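Local coordinates for Dna-binding protein RAP1 (Saccharomyces cerevisiae, PDB 4BJT) that binds DNA, probably as a repressor and activator of transcription, and through its C-terminal domain binds the telomere protein Rif1, at residues E97-D102 and V139-F144; K110-L115 and S128-L133. One frame throughout, in Å; residues are numbered along the deposited sequence.

Interaction 1: E97-D102 and V139-F144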
loop_
_atom_site.group_PDB
_atom_site.type_symbol
_atom_site.label_atom_id
_atom_site.label_comp_id
_atom_site.label_asym_id
_atom_site.label_seq_id
_atom_site.Cartn_x
_atom_site.Cartn_y
_atom_site.Cartn_z
ATOM N N GLU C 97 -1.425 14.534 -1.239
ATOM C CA GLU C 97 -1.272 15.642 -0.284
ATOM C C GLU C 97 -1.057 15.117 1.160
ATOM O O GLU C 97 -0.128 15.573 1.847
ATOM C CB GLU C 97 -2.491 16.578 -0.380
ATOM C CG GLU C 97 -2.412 17.864 0.419
ATOM C CD GLU C 97 -3.670 18.715 0.352
ATOM O OE1 GLU C 97 -4.500 18.501 -0.562
ATOM O OE2 GLU C 97 -3.816 19.616 1.210
ATOM N N VAL C 98 -1.811 14.087 1.578
ATOM C CA VAL C 98 -1.651 13.522 2.926
ATOM C C VAL C 98 -0.290 12.867 3.091
ATOM O O VAL C 98 0.441 13.182 4.043
ATOM C CB VAL C 98 -2.764 12.493 3.252
ATOM C CG1 VAL C 98 -2.476 11.767 4.576
ATOM C CG2 VAL C 98 -4.131 13.167 3.307
ATOM N N ILE C 99 0.043 11.944 2.181
ATOM C CA ILE C 99 1.281 11.171 2.319
ATOM C C ILE C 99 2.540 12.003 2.063
ATOM O O ILE C 99 3.622 11.527 2.431
ATOM C CB ILE C 99 1.281 9.857 1.509
ATOM C CG1 ILE C 99 1.341 10.121 -0.010
ATOM C CG2 ILE C 99 0.098 8.943 1.929
ATOM C CD1 ILE C 99 1.305 8.928 -0.820
ATOM N N SER C 100 2.419 13.235 1.511
ATOM C CA SER C 100 3.542 14.161 1.309
ATOM C C SER C 100 3.853 14.968 2.590
ATOM O O SER C 100 4.814 15.740 2.614
ATOM C CB SER C 100 3.240 15.130 0.163
ATOM O OG SER C 100 3.241 14.425 -1.067
ATOM N N GLY C 101 3.031 14.812 3.624
ATOM C CA GLY C 101 3.217 15.490 4.895
ATOM C C GLY C 101 4.433 14.993 5.648
ATOM O O GLY C 101 5.011 13.957 5.316
ATOM N N ASP C 102 4.804 15.727 6.683
ATOM C CA ASP C 102 5.964 15.396 7.509
ATOM C C ASP C 102 5.564 14.348 8.538
ATOM O O ASP C 102 4.744 14.637 9.414
ATOM C CB ASP C 102 6.485 16.664 8.219
ATOM C CG ASP C 102 6.924 17.776 7.278
ATOM O OD1 ASP C 102 7.130 17.492 6.073
ATOM O OD2 ASP C 102 7.061 18.930 7.746
ATOM N N VAL C 139 4.525 3.772 -1.624
ATOM C CA VAL C 139 3.798 2.715 -2.320
ATOM C C VAL C 139 2.262 2.824 -2.029
ATOM O O VAL C 139 1.484 2.089 -2.629
ATOM C CB VAL C 139 4.433 1.339 -1.971
ATOM C CG1 VAL C 139 3.815 0.218 -2.786
ATOM C CG2 VAL C 139 5.951 1.361 -2.201
ATOM N N PHE C 140 1.797 3.761 -1.154
ATOM C CA PHE C 140 0.341 3.910 -0.893
ATOM C C PHE C 140 -0.449 4.181 -2.152
ATOM O O PHE C 140 -1.471 3.533 -2.410
ATOM C CB PHE C 140 0.050 5.036 0.103
ATOM C CG PHE C 140 -0.471 4.552 1.412
ATOM C CD1 PHE C 140 -1.787 4.201 1.553
ATOM C CD2 PHE C 140 0.357 4.448 2.504
ATOM C CE1 PHE C 140 -2.287 3.765 2.783
ATOM C CE2 PHE C 140 -0.131 3.974 3.713
ATOM C CZ PHE C 140 -1.461 3.669 3.848
ATOM N N PRO C 141 -0.042 5.149 -2.993
ATOM C CA PRO C 141 -0.829 5.401 -4.215
ATOM C C PRO C 141 -0.915 4.182 -5.128
ATOM O O PRO C 141 -1.973 3.850 -5.660
ATOM C CB PRO C 141 -0.106 6.584 -4.860
ATOM C CG PRO C 141 0.548 7.272 -3.707
ATOM C CD PRO C 141 1.048 6.121 -2.860
ATOM N N ARG C 142 0.198 3.466 -5.253
ATOM C CA ARG C 142 0.265 2.262 -6.042
ATOM C C ARG C 142 -0.764 1.235 -5.540
ATOM O O ARG C 142 -1.389 0.529 -6.330
ATOM C CB ARG C 142 1.695 1.675 -5.886
ATOM C CG ARG C 142 1.931 0.534 -6.781
ATOM C CD ARG C 142 3.359 -0.006 -6.658
ATOM N NE ARG C 142 4.353 0.993 -7.040
ATOM C CZ ARG C 142 5.667 0.757 -7.107
ATOM N NH1 ARG C 142 6.156 -0.414 -6.735
ATOM N NH2 ARG C 142 6.503 1.706 -7.514
ATOM N N TYR C 143 -0.898 1.114 -4.222
ATOM C CA TYR C 143 -1.831 0.163 -3.636
ATOM C C TYR C 143 -3.230 0.461 -4.133
ATOM O O TYR C 143 -3.896 -0.425 -4.670
ATOM C CB TYR C 143 -1.758 0.207 -2.106
ATOM C CG TYR C 143 -2.577 -0.879 -1.440
ATOM C CD1 TYR C 143 -3.968 -0.803 -1.388
ATOM C CD2 TYR C 143 -1.971 -2.029 -0.946
ATOM C CE1 TYR C 143 -4.722 -1.820 -0.819
ATOM C CE2 TYR C 143 -2.713 -3.025 -0.316
ATOM C CZ TYR C 143 -4.087 -2.926 -0.262
ATOM O OH TYR C 143 -4.769 -3.954 0.341
ATOM N N PHE C 144 -3.676 1.700 -3.986
ATOM C CA PHE C 144 -5.062 2.031 -4.399
ATOM C C PHE C 144 -5.272 1.959 -5.897
ATOM O O PHE C 144 -6.294 1.436 -6.332
ATOM C CB PHE C 144 -5.482 3.398 -3.855
ATOM C CG PHE C 144 -5.702 3.368 -2.371
ATOM C CD1 PHE C 144 -6.794 2.726 -1.837
ATOM C CD2 PHE C 144 -4.786 3.926 -1.507
ATOM C CE1 PHE C 144 -6.979 2.660 -0.457
ATOM C CE2 PHE C 144 -4.963 3.832 -0.124
ATOM C CZ PHE C 144 -6.061 3.204 0.384
#
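The aromatic ring of F140 meets I99 obliquely: methyl CG2 of I99 stands 4.5 Å from F140 CG. At the ring's edge and in its plane lies F144, whose CE2 is 3.6 Å from CD1 of F140. F144 in turn makes an edge-to-face pair with F91, so the aromatic cluster extends toward helix 88-99.

The closest approach across the contact belongs to the other branch of I99. CG1 sits in the cleft flanked by both main-chain arms (chi1 69°), and the extended chi2 of -178° carries CD1 straight to the CG–CD edge of the P141 ring. CD1 is 3.4 Å from P141 CG and 3.5 Å from P141 CD, both shorter than usual carbon–carbon contact. The same methyl reaches CB of F140 at 4.2 Å, so it bridges two successive residues, while the F140 ring leads away toward L115, I129 and L130.

P141 sits in the first turn of helix 140-150, where a residue without an amide hydrogen costs no helical bond. P141 also packs on M92, about two turns before I99 on the same helix. On another side of helix 140-150, R142 forms salt bridges with D59 and E55.

Every touching atom here is carbon, and the two segments bury 110 Å² between them. This contact itself is therefore held by shape and apolar burial rather than by directional bonds, joining the C-terminal part of helix 88-99 to the start of helix 140-150.

Interaction 2: K110-L115 and S128-L133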
loop_
_atom_site.group_PDB
_atom_site.type_symbol
_atom_site.label_atom_id
_atom_site.label_comp_id
_atom_site.label_asym_id
_atom_site.label_seq_id
_atom_site.Cartn_x
_atom_site.Cartn_y
_atom_site.Cartn_z
ATOM N N LYS C 110 -0.612 9.099 13.654
ATOM C CA LYS C 110 -1.015 10.395 13.094
ATOM C C LYS C 110 -1.374 10.239 11.600
ATOM O O LYS C 110 -2.356 10.821 11.133
ATOM C CB LYS C 110 0.113 11.411 13.216
ATOM C CG LYS C 110 -0.299 12.826 12.815
ATOM C CD LYS C 110 0.915 13.751 12.739
ATOM C CE LYS C 110 0.594 15.221 12.544
ATOM N NZ LYS C 110 -0.596 15.475 11.680
ATOM N N LEU C 111 -0.555 9.484 10.869
ATOM C CA LEU C 111 -0.817 9.256 9.448
ATOM C C LEU C 111 -2.199 8.602 9.262
ATOM O O LEU C 111 -2.996 9.025 8.419
ATOM C CB LEU C 111 0.296 8.372 8.849
ATOM C CG LEU C 111 0.037 7.845 7.440
ATOM C CD1 LEU C 111 -0.087 8.972 6.448
ATOM C CD2 LEU C 111 1.128 6.940 7.020
ATOM N N VAL C 112 -2.440 7.521 10.014
ATOM C CA VAL C 112 -3.694 6.781 9.967
ATOM C C VAL C 112 -4.869 7.713 10.283
ATOM O O VAL C 112 -5.913 7.643 9.614
ATOM C CB VAL C 112 -3.608 5.535 10.881
ATOM C CG1 VAL C 112 -4.962 4.940 11.191
ATOM C CG2 VAL C 112 -2.683 4.481 10.252
ATOM N N GLN C 113 -4.702 8.619 11.269
ATOM C CA GLN C 113 -5.766 9.575 11.569
ATOM C C GLN C 113 -6.016 10.541 10.413
ATOM O O GLN C 113 -7.159 10.810 10.062
ATOM C CB GLN C 113 -5.447 10.363 12.857
ATOM C CG GLN C 113 -6.595 11.250 13.336
ATOM C CD GLN C 113 -7.785 10.421 13.748
ATOM O OE1 GLN C 113 -7.674 9.543 14.600
ATOM N NE2 GLN C 113 -8.929 10.612 13.109
ATOM N N ASP C 114 -4.954 11.026 9.776
ATOM C CA ASP C 114 -5.095 11.952 8.655
ATOM C C ASP C 114 -5.712 11.256 7.424
ATOM O O ASP C 114 -6.550 11.847 6.728
ATOM C CB ASP C 114 -3.741 12.569 8.309
ATOM C CG ASP C 114 -3.123 13.396 9.434
ATOM O OD1 ASP C 114 -3.866 13.794 10.364
ATOM O OD2 ASP C 114 -1.892 13.593 9.416
ATOM N N LEU C 115 -5.380 9.976 7.208
ATOM C CA LEU C 115 -5.969 9.219 6.084
ATOM C C LEU C 115 -7.467 8.986 6.296
ATOM O O LEU C 115 -8.238 8.859 5.333
ATOM C CB LEU C 115 -5.257 7.880 5.914
ATOM C CG LEU C 115 -3.830 7.979 5.359
ATOM C CD1 LEU C 115 -3.091 6.665 5.547
ATOM C CD2 LEU C 115 -3.830 8.395 3.871
ATOM N N SER C 128 -3.569 -1.971 7.954
ATOM C CA SER C 128 -3.278 -3.202 7.222
ATOM C C SER C 128 -2.443 -2.894 5.970
ATOM O O SER C 128 -1.483 -3.624 5.655
ATOM C CB SER C 128 -4.557 -3.918 6.814
ATOM O OG SER C 128 -5.213 -4.433 7.964
ATOM N N ILE C 129 -2.783 -1.804 5.259
ATOM C CA ILE C 129 -2.021 -1.429 4.069
ATOM C C ILE C 129 -0.593 -1.081 4.467
ATOM O O ILE C 129 0.373 -1.590 3.867
ATOM C CB ILE C 129 -2.683 -0.246 3.323
ATOM C CG1 ILE C 129 -4.063 -0.641 2.770
ATOM C CG2 ILE C 129 -1.770 0.257 2.179
ATOM C CD1 ILE C 129 -4.882 0.553 2.348
ATOM N N LEU C 130 -0.420 -0.225 5.483
ATOM C CA LEU C 130 0.906 0.193 5.922
ATOM C C LEU C 130 1.764 -1.016 6.254
ATOM O O LEU C 130 2.942 -1.066 5.884
ATOM C CB LEU C 130 0.823 1.083 7.147
ATOM C CG LEU C 130 0.664 2.529 6.852
ATOM C CD1 LEU C 130 0.149 3.283 8.081
ATOM C CD2 LEU C 130 2.015 3.120 6.353
ATOM N N THR C 131 1.155 -2.022 6.895
ATOM C CA THR C 131 1.869 -3.235 7.262
ATOM C C THR C 131 2.322 -4.008 6.019
ATOM O O THR C 131 3.475 -4.434 5.960
ATOM C CB THR C 131 1.011 -4.086 8.194
ATOM O OG1 THR C 131 0.674 -3.302 9.349
ATOM C CG2 THR C 131 1.726 -5.342 8.648
ATOM N N CYS C 132 1.460 -4.169 5.022
ATOM C CA CYS C 132 1.862 -4.929 3.849
ATOM C C CYS C 132 2.815 -4.168 2.932
ATOM O O CYS C 132 3.459 -4.788 2.083
ATOM C CB CYS C 132 0.669 -5.471 3.090
ATOM S SG CYS C 132 -0.072 -4.325 1.935
ATOM N N LEU C 133 2.952 -2.835 3.136
ATOM C CA LEU C 133 3.916 -2.033 2.407
ATOM C C LEU C 133 5.260 -1.961 3.173
ATOM O O LEU C 133 6.138 -1.222 2.735
ATOM C CB LEU C 133 3.411 -0.598 2.193
ATOM C CG LEU C 133 2.112 -0.450 1.400
ATOM C CD1 LEU C 133 1.777 1.015 1.175
ATOM C CD2 LEU C 133 2.111 -1.238 0.155
#
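L130 projects from helix 123-132 against L111 and V112 of helix 108-119, packing two consecutive helices of the all-helical Rap1 C-terminal domain. The tight part is a three-residue cluster. Methyl CD1 of L130 touches both partners, which lie at roughly a right angle as seen from it, 3.8 Å from V112 CG2 and 3.9 Å from L111 CD2, while CD2 of L130 reaches the same L111 methyl at 4.0 Å. The two leucines meet at a slant. With CG of L111 opposite its backbone N (chi1 170°), the leucine leans out toward the second helix. All three residues also pack on apolar side chains of the bound Rif1 peptide, so the cluster forms part of the peptide-binding surface.

Between the two segments, packing falls away beyond this cluster: L115 CD1, one turn after L111, stays 5.3 Å from L130 CD1, and its side chain packs on L95 and V98 of helix 88-99 and on S126, earlier in helix 123-132. The solvent side is polar. There the exposed K110 and the partly exposed D114 form an intrahelical salt bridge that D114 supplements with Y103 OH; K110 NZ lies 3.2 Å from D114 OD2, on its syn lone pair.

How the interactions relate
Interaction 2 is nested in the chain inside the loop closed by interaction 1, and their centres are 9 Å apart. They touch directly through the aromatic residues of helix 140-150. CE2 of F140 is 3.5 Å from L130 CD2, while its CE1 is 3.6 Å from I129 CG2; CZ of F144 reaches I129 CD1 at 3.5 Å. L130 thus has F140 behind it as well as L111 and V112 beside it. V98, next to I99 on helix 88-99, packs on L111 and L115, closing a four-helix core. F140 packs behind L130, which itself touches the bound Rif1 peptide, so interaction 1 is consistent with a layer behind that surface.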